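Local coordinates for protein pectate lyase II (Xanthomonas campestris pv. campestris, PDB 2QY1) that probably cleaves pectate, the de-esterified pectin of plant cell walls, by a lyase reaction, at residues 54-59 with 139-144; 83-88 with 105-110; 87-92 with 115-120; 169-174 with 202-207. The protein carries 2 engineered substitutions. All blocks are in the same frame, centred on the assembly; numbering follows the deposited sequence.

Contact 1 of 4, residues 54-59 with 139-144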
loop_
_atom_site.group_PDB
_atom_site.type_symbol
_atom_site.label_atom_id
_atom_site.label_comp_id
_atom_site.label_asym_id
_atom_site.label_seq_id
_atom_site.Cartn_x
_atom_site.Cartn_y
_atom_site.Cartn_z
ATOM N N ASP A 54 -7.551 2.468 24.495
ATOM C CA ASP A 54 -8.464 3.384 23.827
ATOM C C ASP A 54 -7.919 3.708 22.443
ATOM O O ASP A 54 -6.895 4.373 22.312
ATOM C CB ASP A 54 -8.641 4.659 24.660
ATOM C CG ASP A 54 -9.687 5.610 24.086
ATOM O OD1 ASP A 54 -10.464 5.211 23.185
ATOM O OD2 ASP A 54 -9.736 6.768 24.553
ATOM N N VAL A 55 -8.612 3.213 21.420
ATOM C CA VAL A 55 -8.262 3.453 20.019
ATOM C C VAL A 55 -8.196 4.959 19.716
ATOM O O VAL A 55 -7.399 5.406 18.886
ATOM C CB VAL A 55 -9.266 2.724 19.076
ATOM C CG1 VAL A 55 -9.295 3.341 17.691
ATOM C CG2 VAL A 55 -8.929 1.236 18.989
ATOM N N CYS A 56 -9.013 5.729 20.430
ATOM C CA CYS A 56 -9.130 7.167 20.205
ATOM C C CYS A 56 -8.086 8.028 20.921
ATOM O O CYS A 56 -8.101 9.259 20.809
ATOM C CB CYS A 56 -10.558 7.625 20.501
ATOM S SG CYS A 56 -11.691 7.041 19.224
ATOM N N ALA A 57 -7.172 7.376 21.634
ATOM C CA ALA A 57 -6.035 8.062 22.248
ATOM C C ALA A 57 -4.948 8.370 21.220
ATOM O O ALA A 57 -4.144 9.285 21.413
ATOM C CB ALA A 57 -5.456 7.227 23.384
ATOM N N GLN A 58 -4.944 7.616 20.125
ATOM C CA GLN A 58 -3.820 7.613 19.186
ATOM C C GLN A 58 -3.658 8.901 18.374
ATOM O O GLN A 58 -2.546 9.425 18.267
ATOM C CB GLN A 58 -3.884 6.390 18.263
ATOM C CG GLN A 58 -3.936 5.040 18.990
ATOM C CD GLN A 58 -2.831 4.890 20.022
ATOM O OE1 GLN A 58 -2.952 5.366 21.156
ATOM N NE2 GLN A 58 -1.749 4.224 19.636
ATOM N N TRP A 59 -4.762 9.419 17.834
ATOM C CA TRP A 59 -4.711 10.578 16.934
ATOM C C TRP A 59 -4.162 11.830 17.614
ATOM O O TRP A 59 -3.578 12.699 16.961
ATOM C CB TRP A 59 -6.086 10.847 16.300
ATOM C CG TRP A 59 -7.128 11.422 17.226
ATOM C CD1 TRP A 59 -8.027 10.729 17.984
ATOM C CD2 TRP A 59 -7.386 12.812 17.469
ATOM N NE1 TRP A 59 -8.823 11.599 18.694
ATOM C CE2 TRP A 59 -8.451 12.883 18.395
ATOM C CE3 TRP A 59 -6.815 14.004 17.002
ATOM C CZ2 TRP A 59 -8.960 14.100 18.861
ATOM C CZ3 TRP A 59 -7.323 15.218 17.464
ATOM C CH2 TRP A 59 -8.383 15.253 18.387
ATOM N N SER A 139 -8.238 1.016 13.104
ATOM C CA SER A 139 -9.640 0.943 13.489
ATOM C C SER A 139 -10.482 1.798 12.551
ATOM O O SER A 139 -10.011 2.810 12.023
ATOM C CB SER A 139 -9.825 1.412 14.934
ATOM O OG SER A 139 -11.197 1.554 15.265
ATOM N N LEU A 140 -11.730 1.376 12.357
ATOM C CA LEU A 140 -12.697 2.095 11.535
ATOM C C LEU A 140 -13.434 3.165 12.343
ATOM O O LEU A 140 -14.214 3.951 11.791
ATOM C CB LEU A 140 -13.698 1.101 10.925
ATOM C CG LEU A 140 -13.552 0.605 9.478
ATOM C CD1 LEU A 140 -12.180 0.834 8.872
ATOM C CD2 LEU A 140 -13.974 -0.859 9.339
ATOM N N THR A 141 -13.186 3.186 13.653
ATOM C CA THR A 141 -13.820 4.149 14.548
ATOM C C THR A 141 -13.442 5.583 14.165
ATOM O O THR A 141 -12.276 5.878 13.876
ATOM C CB THR A 141 -13.468 3.856 16.032
ATOM O OG1 THR A 141 -14.045 2.604 16.420
ATOM C CG2 THR A 141 -13.999 4.944 16.956
ATOM N N LYS A 142 -14.445 6.457 14.141
ATOM C CA LYS A 142 -14.228 7.872 13.881
ATOM C C LYS A 142 -14.275 8.638 15.197
ATOM O O LYS A 142 -15.344 8.932 15.734
ATOM C CB LYS A 142 -15.232 8.400 12.852
ATOM C CG LYS A 142 -14.897 7.952 11.438
ATOM C CD LYS A 142 -16.128 7.779 10.567
ATOM C CE LYS A 142 -15.770 7.083 9.247
ATOM N NZ LYS A 142 -15.134 5.734 9.432
ATOM N N CYS A 143 -13.084 8.935 15.710
ATOM C CA CYS A 143 -12.907 9.488 17.049
ATOM C C CYS A 143 -13.420 10.907 17.195
ATOM O O CYS A 143 -13.287 11.723 16.277
ATOM C CB CYS A 143 -11.432 9.420 17.442
ATOM S SG CYS A 143 -10.824 7.730 17.516
ATOM N N SER A 144 -14.005 11.188 18.361
ATOM C CA SER A 144 -14.503 12.515 18.692
ATOM C C SER A 144 -13.403 13.562 18.532
ATOM O O SER A 144 -12.308 13.409 19.078
ATOM C CB SER A 144 -15.043 12.538 20.123
ATOM O OG SER A 144 -15.517 13.827 20.474
HETATM O O HOH W 1 -11.164 11.343 20.549
#

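Contact 2 of 4, residues 83-88 with 105-110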
loop_
_atom_site.group_PDB
_atom_site.type_symbol
_atom_site.label_atom_id
_atom_site.label_comp_id
_atom_site.label_asym_id
_atom_site.label_seq_id
_atom_site.Cartn_x
_atom_site.Cartn_y
_atom_site.Cartn_z
ATOM N N ALA A 83 6.144 -7.137 16.068
ATOM C CA ALA A 83 5.061 -6.182 15.882
ATOM C C ALA A 83 5.557 -4.777 16.199
ATOM O O ALA A 83 6.313 -4.577 17.158
ATOM C CB ALA A 83 3.874 -6.545 16.759
ATOM N N ALA A 84 5.119 -3.816 15.386
ATOM C CA ALA A 84 5.537 -2.422 15.496
ATOM C C ALA A 84 4.356 -1.490 15.729
ATOM O O ALA A 84 3.312 -1.632 15.093
ATOM C CB ALA A 84 6.278 -2.002 14.229
ATOM N N ASN A 85 4.539 -0.544 16.647
ATOM C CA ASN A 85 3.630 0.584 16.823
ATOM C C ASN A 85 4.290 1.856 16.282
ATOM O O ASN A 85 4.161 2.944 16.849
ATOM C CB ASN A 85 3.245 0.738 18.298
ATOM C CG ASN A 85 2.087 1.705 18.513
ATOM O OD1 ASN A 85 1.032 1.596 17.879
ATOM N ND2 ASN A 85 2.280 2.654 19.414
ATOM N N PHE A 86 5.014 1.692 15.180
ATOM C CA PHE A 86 5.626 2.808 14.462
ATOM C C PHE A 86 5.516 2.568 12.961
ATOM O O PHE A 86 5.462 1.420 12.515
ATOM C CB PHE A 86 7.093 3.014 14.880
ATOM C CG PHE A 86 7.980 1.815 14.647
ATOM C CD1 PHE A 86 8.587 1.607 13.410
ATOM C CD2 PHE A 86 8.219 0.900 15.672
ATOM C CE1 PHE A 86 9.409 0.502 13.195
ATOM C CE2 PHE A 86 9.042 -0.206 15.467
ATOM C CZ PHE A 86 9.637 -0.407 14.227
ATOM N N GLY A 87 5.471 3.656 12.196
ATOM C CA GLY A 87 5.418 3.588 10.740
ATOM C C GLY A 87 6.783 3.748 10.099
ATOM O O GLY A 87 7.780 3.986 10.787
ATOM N N ILE A 88 6.821 3.610 8.776
ATOM C CA ILE A 88 8.063 3.711 8.007
ATOM C C ILE A 88 7.860 4.669 6.841
ATOM O O ILE A 88 6.822 4.642 6.171
ATOM C CB ILE A 88 8.540 2.335 7.469
ATOM C CG1 ILE A 88 8.808 1.359 8.621
ATOM C CG2 ILE A 88 9.808 2.487 6.614
ATOM C CD1 ILE A 88 8.850 -0.106 8.192
ATOM N N GLY A 105 0.477 -1.628 13.503
ATOM C CA GLY A 105 -0.889 -1.424 13.976
ATOM C C GLY A 105 -1.138 -0.220 14.862
ATOM O O GLY A 105 -0.270 0.189 15.637
ATOM N N LEU A 106 -2.342 0.340 14.726
ATOM C CA LEU A 106 -2.881 1.364 15.625
ATOM C C LEU A 106 -1.902 2.497 15.942
ATOM O O LEU A 106 -1.634 2.804 17.113
ATOM C CB LEU A 106 -3.410 0.711 16.909
ATOM C CG LEU A 106 -4.630 -0.202 16.744
ATOM C CD1 LEU A 106 -4.738 -1.167 17.921
ATOM C CD2 LEU A 106 -5.909 0.623 16.593
ATOM N N LEU A 107 -1.386 3.119 14.887
ATOM C CA LEU A 107 -0.351 4.144 15.014
ATOM C C LEU A 107 -0.866 5.462 15.580
ATOM O O LEU A 107 -2.010 5.850 15.343
ATOM C CB LEU A 107 0.324 4.401 13.664
ATOM C CG LEU A 107 0.995 3.228 12.950
ATOM C CD1 LEU A 107 1.612 3.709 11.657
ATOM C CD2 LEU A 107 2.046 2.579 13.828
ATOM N N GLN A 108 0.008 6.129 16.326
ATOM C CA GLN A 108 -0.218 7.475 16.833
ATOM C C GLN A 108 -0.048 8.484 15.699
ATOM O O GLN A 108 0.694 8.232 14.745
ATOM C CB GLN A 108 0.794 7.795 17.945
ATOM C CG GLN A 108 0.776 6.821 19.130
ATOM C CD GLN A 108 1.825 7.120 20.200
ATOM O OE1 GLN A 108 1.904 6.409 21.204
ATOM N NE2 GLN A 108 2.619 8.169 20.000
ATOM N N GLY A 109 -0.727 9.622 15.805
ATOM C CA GLY A 109 -0.463 10.741 14.906
ATOM C C GLY A 109 -1.653 11.262 14.127
ATOM O O GLY A 109 -1.609 12.377 13.611
ATOM N N GLY A 110 -2.709 10.455 14.032
ATOM C CA GLY A 110 -3.912 10.840 13.295
ATOM C C GLY A 110 -3.607 10.997 11.822
ATOM O O GLY A 110 -3.237 10.032 11.158
HETATM O O HOH W 2 2.691 5.216 16.507
#

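Contact 3 of 4, residues 87-92 with 115-120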
loop_
_atom_site.group_PDB
_atom_site.type_symbol
_atom_site.label_atom_id
_atom_site.label_comp_id
_atom_site.label_asym_id
_atom_site.label_seq_id
_atom_site.Cartn_x
_atom_site.Cartn_y
_atom_site.Cartn_z
ATOM N N GLY A 87 5.471 3.656 12.196
ATOM C CA GLY A 87 5.418 3.588 10.740
ATOM C C GLY A 87 6.783 3.748 10.099
ATOM O O GLY A 87 7.780 3.986 10.787
ATOM N N ILE A 88 6.821 3.610 8.776
ATOM C CA ILE A 88 8.063 3.711 8.007
ATOM C C ILE A 88 7.860 4.669 6.841
ATOM O O ILE A 88 6.822 4.642 6.171
ATOM C CB ILE A 88 8.540 2.335 7.469
ATOM C CG1 ILE A 88 8.808 1.359 8.621
ATOM C CG2 ILE A 88 9.808 2.487 6.614
ATOM C CD1 ILE A 88 8.850 -0.106 8.192
ATOM N N ARG A 89 8.864 5.505 6.608
ATOM C CA ARG A 89 8.824 6.489 5.543
ATOM C C ARG A 89 10.077 6.384 4.676
ATOM O O ARG A 89 11.194 6.376 5.192
ATOM C CB ARG A 89 8.733 7.870 6.173
ATOM C CG ARG A 89 8.190 8.943 5.293
ATOM C CD ARG A 89 8.183 10.230 6.100
ATOM N NE ARG A 89 7.977 11.399 5.265
ATOM C CZ ARG A 89 8.397 12.621 5.569
ATOM N NH1 ARG A 89 8.154 13.620 4.738
ATOM N NH2 ARG A 89 9.063 12.844 6.697
ATOM N N VAL A 90 9.888 6.294 3.362
ATOM C CA VAL A 90 11.008 6.316 2.414
ATOM C C VAL A 90 10.884 7.575 1.560
ATOM O O VAL A 90 9.890 7.766 0.862
ATOM C CB VAL A 90 11.060 5.051 1.524
ATOM C CG1 VAL A 90 12.266 5.103 0.596
ATOM C CG2 VAL A 90 11.114 3.789 2.380
ATOM N N VAL A 91 11.895 8.437 1.622
ATOM C CA VAL A 91 11.755 9.773 1.051
ATOM C C VAL A 91 12.991 10.266 0.272
ATOM O O VAL A 91 14.140 9.989 0.641
ATOM C CB VAL A 91 11.239 10.792 2.137
ATOM C CG1 VAL A 91 12.141 10.813 3.352
ATOM C CG2 VAL A 91 11.043 12.193 1.573
ATOM N N GLY A 92 12.727 10.964 -0.828
ATOM C CA GLY A 92 13.767 11.619 -1.615
ATOM C C GLY A 92 14.540 10.680 -2.518
ATOM O O GLY A 92 13.979 9.730 -3.069
ATOM N N SER A 115 1.473 4.458 7.850
ATOM C CA SER A 115 2.058 3.147 8.130
ATOM C C SER A 115 3.293 2.894 7.273
ATOM O O SER A 115 4.389 2.699 7.793
ATOM C CB SER A 115 1.023 2.034 7.948
ATOM O OG SER A 115 -0.015 2.140 8.906
ATOM N N ILE A 116 3.105 2.888 5.958
ATOM C CA ILE A 116 4.214 2.763 5.019
ATOM C C ILE A 116 4.035 3.848 3.964
ATOM O O ILE A 116 3.063 3.833 3.205
ATOM C CB ILE A 116 4.281 1.349 4.383
ATOM C CG1 ILE A 116 4.531 0.286 5.464
ATOM C CG2 ILE A 116 5.356 1.291 3.290
ATOM C CD1 ILE A 116 4.304 -1.157 5.008
ATOM N N SER A 117 4.962 4.799 3.940
ATOM C CA SER A 117 4.848 5.952 3.058
ATOM C C SER A 117 6.088 6.126 2.199
ATOM O O SER A 117 7.209 6.158 2.710
ATOM C CB SER A 117 4.595 7.225 3.869
ATOM O OG SER A 117 4.606 8.371 3.035
ATOM N N LEU A 118 5.869 6.246 0.894
ATOM C CA LEU A 118 6.933 6.494 -0.065
ATOM C C LEU A 118 6.697 7.863 -0.685
ATOM O O LEU A 118 5.602 8.143 -1.170
ATOM C CB LEU A 118 6.924 5.412 -1.153
ATOM C CG LEU A 118 6.722 3.951 -0.728
ATOM C CD1 LEU A 118 6.618 3.038 -1.952
ATOM C CD2 LEU A 118 7.833 3.475 0.210
ATOM N N GLU A 119 7.708 8.725 -0.666
ATOM C CA GLU A 119 7.501 10.094 -1.144
ATOM C C GLU A 119 8.681 10.730 -1.862
ATOM O O GLU A 119 9.801 10.775 -1.346
ATOM C CB GLU A 119 7.004 11.010 -0.014
ATOM C CG GLU A 119 7.465 10.614 1.379
ATOM C CD GLU A 119 6.686 11.317 2.471
ATOM O OE1 GLU A 119 6.592 12.561 2.427
ATOM O OE2 GLU A 119 6.173 10.620 3.376
ATOM N N GLY A 120 8.403 11.231 -3.061
ATOM C CA GLY A 120 9.349 12.071 -3.772
ATOM C C GLY A 120 9.375 13.456 -3.156
ATOM O O GLY A 120 8.411 13.878 -2.509
#

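Contact 4 of 4, residues 169-174 with 202-207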
loop_
_atom_site.group_PDB
_atom_site.type_symbol
_atom_site.label_atom_id
_atom_site.label_comp_id
_atom_site.label_asym_id
_atom_site.label_seq_id
_atom_site.Cartn_x
_atom_site.Cartn_y
_atom_site.Cartn_z
ATOM N N ASN A 169 0.442 -8.192 0.952
ATOM C CA ASN A 169 0.145 -7.468 2.182
ATOM C C ASN A 169 -1.267 -7.745 2.688
ATOM O O ASN A 169 -2.153 -8.110 1.883
ATOM C CB ASN A 169 0.344 -5.965 1.979
ATOM C CG ASN A 169 1.792 -5.598 1.716
ATOM O OD1 ASN A 169 2.657 -5.787 2.572
ATOM N ND2 ASN A 169 2.062 -5.071 0.528
ATOM N N TYR A 170 -1.463 -7.596 3.971
ATOM C CA TYR A 170 -2.769 -7.779 4.579
ATOM C C TYR A 170 -3.141 -6.488 5.294
ATOM O O TYR A 170 -2.514 -6.115 6.285
ATOM C CB TYR A 170 -2.729 -8.977 5.535
ATOM C CG TYR A 170 -4.027 -9.343 6.235
ATOM C CD1 TYR A 170 -5.269 -8.893 5.774
ATOM C CD2 TYR A 170 -4.007 -10.181 7.351
ATOM C CE1 TYR A 170 -6.452 -9.251 6.428
ATOM C CE2 TYR A 170 -5.180 -10.547 8.001
ATOM C CZ TYR A 170 -6.395 -10.081 7.537
ATOM O OH TYR A 170 -7.550 -10.452 8.192
ATOM N N VAL A 171 -4.146 -5.798 4.758
ATOM C CA VAL A 171 -4.632 -4.554 5.344
ATOM C C VAL A 171 -6.075 -4.751 5.783
ATOM O O VAL A 171 -6.949 -5.042 4.958
ATOM C CB VAL A 171 -4.533 -3.352 4.363
ATOM C CG1 VAL A 171 -4.910 -2.049 5.072
ATOM C CG2 VAL A 171 -3.130 -3.244 3.756
ATOM N N TYR A 172 -6.320 -4.602 7.083
ATOM C CA TYR A 172 -7.663 -4.778 7.636
ATOM C C TYR A 172 -7.991 -3.745 8.713
ATOM O O TYR A 172 -7.091 -3.118 9.269
ATOM C CB TYR A 172 -7.865 -6.212 8.153
ATOM C CG TYR A 172 -7.086 -6.568 9.402
ATOM C CD1 TYR A 172 -7.644 -6.388 10.669
ATOM C CD2 TYR A 172 -5.801 -7.103 9.319
ATOM C CE1 TYR A 172 -6.938 -6.719 11.818
ATOM C CE2 TYR A 172 -5.088 -7.441 10.466
ATOM C CZ TYR A 172 -5.659 -7.245 11.707
ATOM O OH TYR A 172 -4.958 -7.576 12.843
ATOM N N ASN A 173 -9.285 -3.575 8.994
ATOM C CA ASN A 173 -9.764 -2.586 9.965
ATOM C C ASN A 173 -9.090 -1.235 9.739
ATOM O O ASN A 173 -8.538 -0.634 10.659
ATOM C CB ASN A 173 -9.555 -3.085 11.400
ATOM C CG ASN A 173 -10.380 -4.318 11.722
ATOM O OD1 ASN A 173 -11.272 -4.704 10.966
ATOM N ND2 ASN A 173 -10.085 -4.943 12.856
ATOM N N TYR A 174 -9.138 -0.774 8.492
ATOM C CA TYR A 174 -8.376 0.385 8.061
ATOM C C TYR A 174 -9.243 1.260 7.166
ATOM O O TYR A 174 -9.884 0.753 6.251
ATOM C CB TYR A 174 -7.115 -0.074 7.312
ATOM C CG TYR A 174 -5.936 0.818 7.566
ATOM C CD1 TYR A 174 -5.071 0.568 8.629
ATOM C CD2 TYR A 174 -5.696 1.931 6.766
ATOM C CE1 TYR A 174 -3.992 1.403 8.886
ATOM C CE2 TYR A 174 -4.624 2.766 7.012
ATOM C CZ TYR A 174 -3.777 2.499 8.073
ATOM O OH TYR A 174 -2.708 3.329 8.324
ATOM N N GLU A 202 -9.462 -6.336 3.621
ATOM C CA GLU A 202 -10.675 -6.783 4.306
ATOM C C GLU A 202 -11.108 -5.863 5.445
ATOM O O GLU A 202 -10.289 -5.444 6.261
ATOM C CB GLU A 202 -10.508 -8.219 4.805
ATOM C CG GLU A 202 -11.827 -8.949 4.992
ATOM C CD GLU A 202 -11.680 -10.456 5.055
ATOM O OE1 GLU A 202 -12.625 -11.110 5.534
ATOM O OE2 GLU A 202 -10.633 -10.991 4.630
ATOM N N ASN A 203 -12.407 -5.572 5.499
ATOM C CA ASN A 203 -12.966 -4.628 6.471
ATOM C C ASN A 203 -12.249 -3.280 6.397
ATOM O O ASN A 203 -11.661 -2.807 7.372
ATOM C CB ASN A 203 -12.949 -5.212 7.892
ATOM C CG ASN A 203 -13.734 -6.508 8.001
ATOM O OD1 ASN A 203 -13.161 -7.580 8.210
ATOM N ND2 ASN A 203 -15.053 -6.420 7.851
ATOM N N VAL A 204 -12.285 -2.690 5.207
ATOM C CA VAL A 204 -11.664 -1.394 4.939
ATOM C C VAL A 204 -12.705 -0.480 4.292
ATOM O O VAL A 204 -13.769 -0.951 3.888
ATOM C CB VAL A 204 -10.403 -1.523 4.038
ATOM C CG1 VAL A 204 -9.306 -2.325 4.745
ATOM C CG2 VAL A 204 -10.740 -2.148 2.681
ATOM N N GLU A 205 -12.411 0.813 4.190
ATOM C CA GLU A 205 -13.403 1.757 3.667
ATOM C C GLU A 205 -13.149 2.218 2.233
ATOM O O GLU A 205 -14.023 2.065 1.377
ATOM C CB GLU A 205 -13.595 2.952 4.607
ATOM C CG GLU A 205 -14.254 2.583 5.931
ATOM C CD GLU A 205 -14.872 3.767 6.661
ATOM O OE1 GLU A 205 -15.473 3.537 7.733
ATOM O OE2 GLU A 205 -14.771 4.920 6.176
ATOM N N SER A 206 -11.964 2.771 1.970
ATOM C CA SER A 206 -11.671 3.370 0.668
ATOM C C SER A 206 -10.180 3.410 0.339
ATOM O O SER A 206 -9.341 3.028 1.164
ATOM C CB SER A 206 -12.257 4.786 0.589
ATOM O OG SER A 206 -11.526 5.676 1.416
ATOM N N ARG A 207 -9.875 3.888 -0.870
ATOM C CA ARG A 207 -8.508 3.987 -1.396
ATOM C C ARG A 207 -7.879 2.604 -1.529
ATOM O O ARG A 207 -6.911 2.288 -0.838
ATOM C CB ARG A 207 -7.612 4.860 -0.506
ATOM C CG ARG A 207 -8.048 6.295 -0.272
ATOM C CD ARG A 207 -6.899 7.015 0.412
ATOM N NE ARG A 207 -7.188 8.400 0.772
ATOM C CZ ARG A 207 -6.390 9.152 1.530
ATOM N NH1 ARG A 207 -5.255 8.653 2.021
ATOM N NH2 ARG A 207 -6.730 10.400 1.811
HETATM O O HOH W 3 -10.974 -7.680 9.857
#

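Contact 1 of 4, residues 54-59 with 139-144
Cys56 and Cys143 bring two irregular loop segments together, with 5.4 Å between Cys56 CA and Cys143 CA, and no hydrogen bond passes directly from 54-59 to 139-144. The link is covalent: Cys56 SG and Cys143 SG form a disulfide with a chi3 of -83°. Methyl CG2 of Thr141 lies against the bridge, 3.9 Å from Cys56 SG.

Trp59 covers the Cys143 end. Its indole approaches obliquely, with NE1 3.6 Å from Cys143 CB, while Cys143 SG makes a sulfur-aromatic contact with the five-membered ring. The indole N-H is used in its own plane: NE1 donates over 3.0 Å to a water, and that water donates to Ser144 O at 2.8 Å, so one solvent molecule ties the ring edge to the opposing backbone.

Beyond the bridge, Val55 CG1 presses on Ser139 CB at 3.4 Å, tighter than usual carbon packing. Each loop is shaped locally by its own side chain. Asp54 OD1 accepts from Cys56 N, which lies above the carboxylate plane, and this closes an Asx turn; Ser139 OG accepts from Thr141 N at 163°, an ST turn. The whole is a disulfide cross-link between two long surface loops, which project from the parallel beta-helix characteristic of pectate lyases.

Contact 2 of 4, residues 83-88 with 105-110
Leu107 lies against the backbone of 85-87, its two methyls divided between neighbouring peptides. CD2 touches the Asn85-Phe86 link, 3.4 Å from Phe86 N, and CD1 sits 3.9 Å from Gly87 CA. The leucine carries its CG anti to the carbonyl carbon (chi1 -58°), and an extended chi2 of -179° follows; this directs the fork at the opposing main chain. Gly87 has no side chain at the point where CD1 arrives.

Two polar links flank the leucine. On one side Gly105 N donates to Ala84 O at 3.3 Å with an N-H...O angle of 162°. On the other, a water bridges the backbones, giving a proton to Asn85 O at 2.7 Å and accepting from Gln108 N at 2.8 Å. Asn85 turns its amide group towards the Gly105 and Leu106 carbonyls.

In the next shell, Gln108 NE2 is bonded to Pro62 O, which holds that amide at the neighbouring loop, and Leu106 O accepts from Gln58 NE2. Phe86 points away from 105-110, has Ala84 CB over one face and meets the Tyr43 ring edge-to-face. The contact therefore lies where strand 97-105 runs out into its loop, beside the start of strand 87-91, whose Gly87 is backbone-bonded to Lys64 and Val66.

Contact 3 of 4, residues 87-92 with 115-120
Arg89 on strand 87-91 reaches across to Glu119 on its parallel neighbour 116-119, the strand axes approaching to 4.7 Å at 11°. From CB, 4.2 Å from Ser117 O, the arginine leaves with CG anti to the backbone N (chi1 -158°) and stays extended to NE. CG passes 3.2 Å from Glu119 OE2, and CD follows close to the same oxygen. NE then donates to Glu119 OE2 at 2.7 Å, and at the tip NH1 donates to Glu119 OE1 at 3.0 Å. This is a side-on, two-nitrogen salt bridge: both oxygens lie near the guanidinium plane, yet they are approached from above the carboxylate plane, the two planes being 63° apart. NH2 turns to Gln67, a weak bond.

Glu119 OE2 has a second donor, Ser117 OG at 2.8 Å, arriving from the face opposite NE. Two donors on one oxygen limit rotation of this buried carboxylate and would be expected to favour its charged form. Val91 packs its CB against Glu119 CG on the same face of the sheet. On the other face Val90 and Leu118 lie side by side, Val90 CB meeting Leu118 CD2 at 3.8 Å.

Five backbone hydrogen bonds fix the register, from Ile88 N to Ser115 O through Gly92 N to Glu119 O. The pair occupies the middle of a four-strand parallel sheet, 65-69, 87-91, 116-119 and 155-158, with Ile88, Ile116 and Leu118 facing strands 97-105 and 129-137 across the interior.

Contact 4 of 4, residues 169-174 with 202-207
Val204 forms the closely packed side of this contact, where its CB comes 3.2 Å from Tyr174 O and its CG1 rests 4.1 Å from Tyr174 CB. The same methyl also lies near Val171 CG1, within a patch that Val177 and Val226 extend. CG1 is placed there by standing anti to the carbonyl carbon. Main-chain bonding is strongest before the corner: Glu202 N donates to Val171 O at 3.1 Å and 169°. Past it, Glu205 N reaches Tyr174 O at 3.3 Å, more bent at 139°, while the bonds from Asn173 N to Glu202 O and from Tyr174 N to Asn203 O are weak.

The looser side is the pair of asparagines at the corners. Asn173 and Asn203 run side by side in the same direction, their amide planes 51° apart, with Asn173 OD1 3.5 Å from Asn203 CB. A water donates to both amide oxygens, at 3.2 Å to Asn173 OD1 and 2.7 Å to Asn203 OD1, and so joins them without a direct amide-amide bond. Nearby, Tyr170 offers its ring edge to Glu202 CB, and Glu202 OE2 is salt-bridged to Arg200.

Both corners have left-handed backbone angles, so successive turns bend together. Strand 164-174 here sits between strands 129-137 and 193-202, with Phe137 meeting the Tyr172 ring nearly parallel, and strand 215-226 lies on the other side of 193-202.

In the fold
Along the chain, contact 1 spans contacts 2 and 3, and contact 4 follows after all three. Contacts 2 and 3 share Gly87 and Ile88 of strand 87-91, with centres about 13 Å apart, and Leu107 packs on Ser115 between them. Gln58 joins contact 1 to contact 2, centres about 13 Å apart, through bonds to Leu106 and Gly109. Contact 1 reaches contact 4, centres about 16 Å apart, through the Lys142-Glu205 salt bridge. Contacts 3 and 4 lie on opposite sides of the chain's centre, their own centres about 19 Å apart, yet Ser115 OG and Tyr174 OH probably hydrogen-bond. Regular strand pairing in the parallel beta-helix is thus connected to the disulfide-linked surface loops.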